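Restriction endonuclease Hpy99I (PDB 3FC3) cleaves double-stranded DNA as a restriction endonuclease, probably through a zinc-stabilised His-Me finger nuclease domain. Local coordinates at residues Asn39-Met44 and Val56-Leu61. Residues are numbered along the deposited sequence; the frame is centred on the assembly and turned at random.
Sequences NGKSAM and VDFSEL
Ala43 and Val56 face each other as a hydrogen-bonded antiparallel pair: Ala43 N reaches Val56 O at 2.8 Å, and Val56 N returns a bond of the same length to Ala43 O. Ser42 and Asp57 form the adjoining non-hydrogen-bonded pair, their polar side chains on the more exposed face. Past the paired strands, Phe58 N still bonds to Lys41 O at 3.0 Å, tying the start of the 3-10 segment 58-60 to the turn.

Apolar contact centres on Phe58, whose ring reaches across beneath the turn. Its chi1 of -80°, with CG anti to the carbonyl carbon, swings the ring toward the 39-44 segment, where one face meets Lys41 CA in a CH-pi contact, 3.8 Å from the centroid and almost on the ring normal. The lysine serves here through its backbone, while its amine leads away. Ring atom CE1 meets Ala43 CB at 3.8 Å; this small methyl lies on the buried side with Val56 and touches Leu61 CD1 more loosely. Val38 and Leu12 also pack on Phe58.

The type II' turn is closed by paired bonds, Ser42 N to Asn39 O and Asn39 N to Ser42 O; Gly40 takes its second position, where positive phi (55°) is easy without a side chain. The contact joins the hairpin strands 42-47 and 52-57, and the 3-10 turn before strand 61-63 is consistent with an SH3-like barrel.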
loop_
_atom_site.group_PDB
_atom_site.type_symbol
_atom_site.label_atom_id
_atom_site.label_comp_id
_atom_site.label_asym_id
_atom_site.label_seq_id
_atom_site.Cartn_x
_atom_site.Cartn_y
_atom_site.Cartn_z
ATOM N N ASN A 39 -5.257 -40.093 -12.041
ATOM C CA ASN A 39 -4.948 -41.431 -12.598
ATOM C C ASN A 39 -5.474 -42.554 -11.685
ATOM O O ASN A 39 -4.809 -42.906 -10.699
ATOM C CB ASN A 39 -3.427 -41.594 -12.692
ATOM C CG ASN A 39 -2.802 -40.755 -13.792
ATOM O OD1 ASN A 39 -2.125 -39.749 -13.533
ATOM N ND2 ASN A 39 -3.018 -41.170 -15.032
ATOM N N GLY A 40 -6.633 -43.131 -11.988
ATOM C CA GLY A 40 -7.274 -44.073 -11.052
ATOM C C GLY A 40 -7.469 -43.425 -9.685
ATOM O O GLY A 40 -8.111 -42.353 -9.577
ATOM N N LYS A 41 -6.870 -44.002 -8.645
ATOM C CA LYS A 41 -6.935 -43.386 -7.316
ATOM C C LYS A 41 -5.620 -42.744 -6.829
ATOM O O LYS A 41 -5.295 -42.779 -5.638
ATOM C CB LYS A 41 -7.485 -44.388 -6.293
ATOM C CG LYS A 41 -8.987 -44.680 -6.507
ATOM C CD LYS A 41 -9.702 -45.081 -5.220
ATOM C CE LYS A 41 -11.177 -45.376 -5.488
ATOM N NZ LYS A 41 -11.837 -46.077 -4.328
ATOM N N SER A 42 -4.863 -42.173 -7.752
ATOM C CA SER A 42 -3.814 -41.221 -7.380
ATOM C C SER A 42 -3.976 -39.956 -8.200
ATOM O O SER A 42 -4.601 -39.960 -9.265
ATOM C CB SER A 42 -2.404 -41.793 -7.519
ATOM O OG SER A 42 -2.010 -41.894 -8.860
ATOM N N ALA A 43 -3.449 -38.869 -7.664
ATOM C CA ALA A 43 -3.548 -37.572 -8.322
ATOM C C ALA A 43 -2.164 -36.945 -8.388
ATOM O O ALA A 43 -1.307 -37.215 -7.549
ATOM C CB ALA A 43 -4.502 -36.657 -7.556
ATOM N N MET A 44 -1.944 -36.137 -9.410
ATOM C CA MET A 44 -0.781 -35.252 -9.446
ATOM C C MET A 44 -1.250 -33.962 -8.806
ATOM O O MET A 44 -2.174 -33.333 -9.314
ATOM C CB MET A 44 -0.320 -34.994 -10.872
ATOM C CG MET A 44 0.171 -36.226 -11.555
ATOM S SD MET A 44 1.569 -36.998 -10.739
ATOM C CE MET A 44 2.675 -35.608 -10.536
ATOM N N VAL A 56 0.273 -38.404 -5.556
ATOM C CA VAL A 56 -0.246 -38.712 -4.215
ATOM C C VAL A 56 -1.482 -39.614 -4.291
ATOM O O VAL A 56 -2.381 -39.368 -5.075
ATOM C CB VAL A 56 -0.648 -37.423 -3.475
ATOM C CG1 VAL A 56 -1.018 -37.748 -2.004
ATOM C CG2 VAL A 56 0.477 -36.367 -3.555
ATOM N N ASP A 57 -1.506 -40.659 -3.471
ATOM C CA ASP A 57 -2.688 -41.510 -3.374
ATOM C C ASP A 57 -3.852 -40.735 -2.762
ATOM O O ASP A 57 -3.649 -39.904 -1.869
ATOM C CB ASP A 57 -2.387 -42.746 -2.527
ATOM C CG ASP A 57 -1.607 -43.803 -3.293
ATOM O OD1 ASP A 57 -0.393 -43.939 -3.045
ATOM O OD2 ASP A 57 -2.208 -44.502 -4.139
ATOM N N PHE A 58 -5.072 -41.023 -3.218
ATOM C CA PHE A 58 -6.247 -40.317 -2.737
ATOM C C PHE A 58 -6.383 -40.431 -1.225
ATOM O O PHE A 58 -6.858 -39.509 -0.577
ATOM C CB PHE A 58 -7.522 -40.886 -3.387
ATOM C CG PHE A 58 -7.806 -40.382 -4.794
ATOM C CD1 PHE A 58 -6.848 -39.775 -5.577
ATOM C CD2 PHE A 58 -9.081 -40.557 -5.332
ATOM C CE1 PHE A 58 -7.157 -39.330 -6.875
ATOM C CE2 PHE A 58 -9.391 -40.123 -6.617
ATOM C CZ PHE A 58 -8.418 -39.509 -7.389
ATOM N N SER A 59 -5.972 -41.570 -0.658
ATOM C CA SER A 59 -6.073 -41.755 0.785
ATOM C C SER A 59 -5.239 -40.776 1.618
ATOM O O SER A 59 -5.483 -40.613 2.821
ATOM C CB SER A 59 -5.703 -43.182 1.147
ATOM O OG SER A 59 -4.347 -43.447 0.866
ATOM N N GLU A 60 -4.261 -40.129 0.988
ATOM C CA GLU A 60 -3.367 -39.181 1.641
ATOM C C GLU A 60 -3.865 -37.741 1.542
ATOM O O GLU A 60 -3.214 -36.833 2.077
ATOM C CB GLU A 60 -1.977 -39.254 1.009
ATOM C CG GLU A 60 -1.251 -40.574 1.191
ATOM C CD GLU A 60 -0.732 -40.799 2.607
ATOM O OE1 GLU A 60 -0.400 -39.819 3.325
ATOM O OE2 GLU A 60 -0.666 -41.974 3.011
ATOM N N LEU A 61 -5.006 -37.540 0.867
ATOM C CA LEU A 61 -5.523 -36.200 0.585
ATOM C C LEU A 61 -6.906 -36.028 1.215
ATOM O O LEU A 61 -7.685 -36.989 1.298
ATOM C CB LEU A 61 -5.624 -35.977 -0.931
ATOM C CG LEU A 61 -4.320 -36.136 -1.697
ATOM C CD1 LEU A 61 -4.578 -36.075 -3.206
ATOM C CD2 LEU A 61 -3.304 -35.097 -1.225
#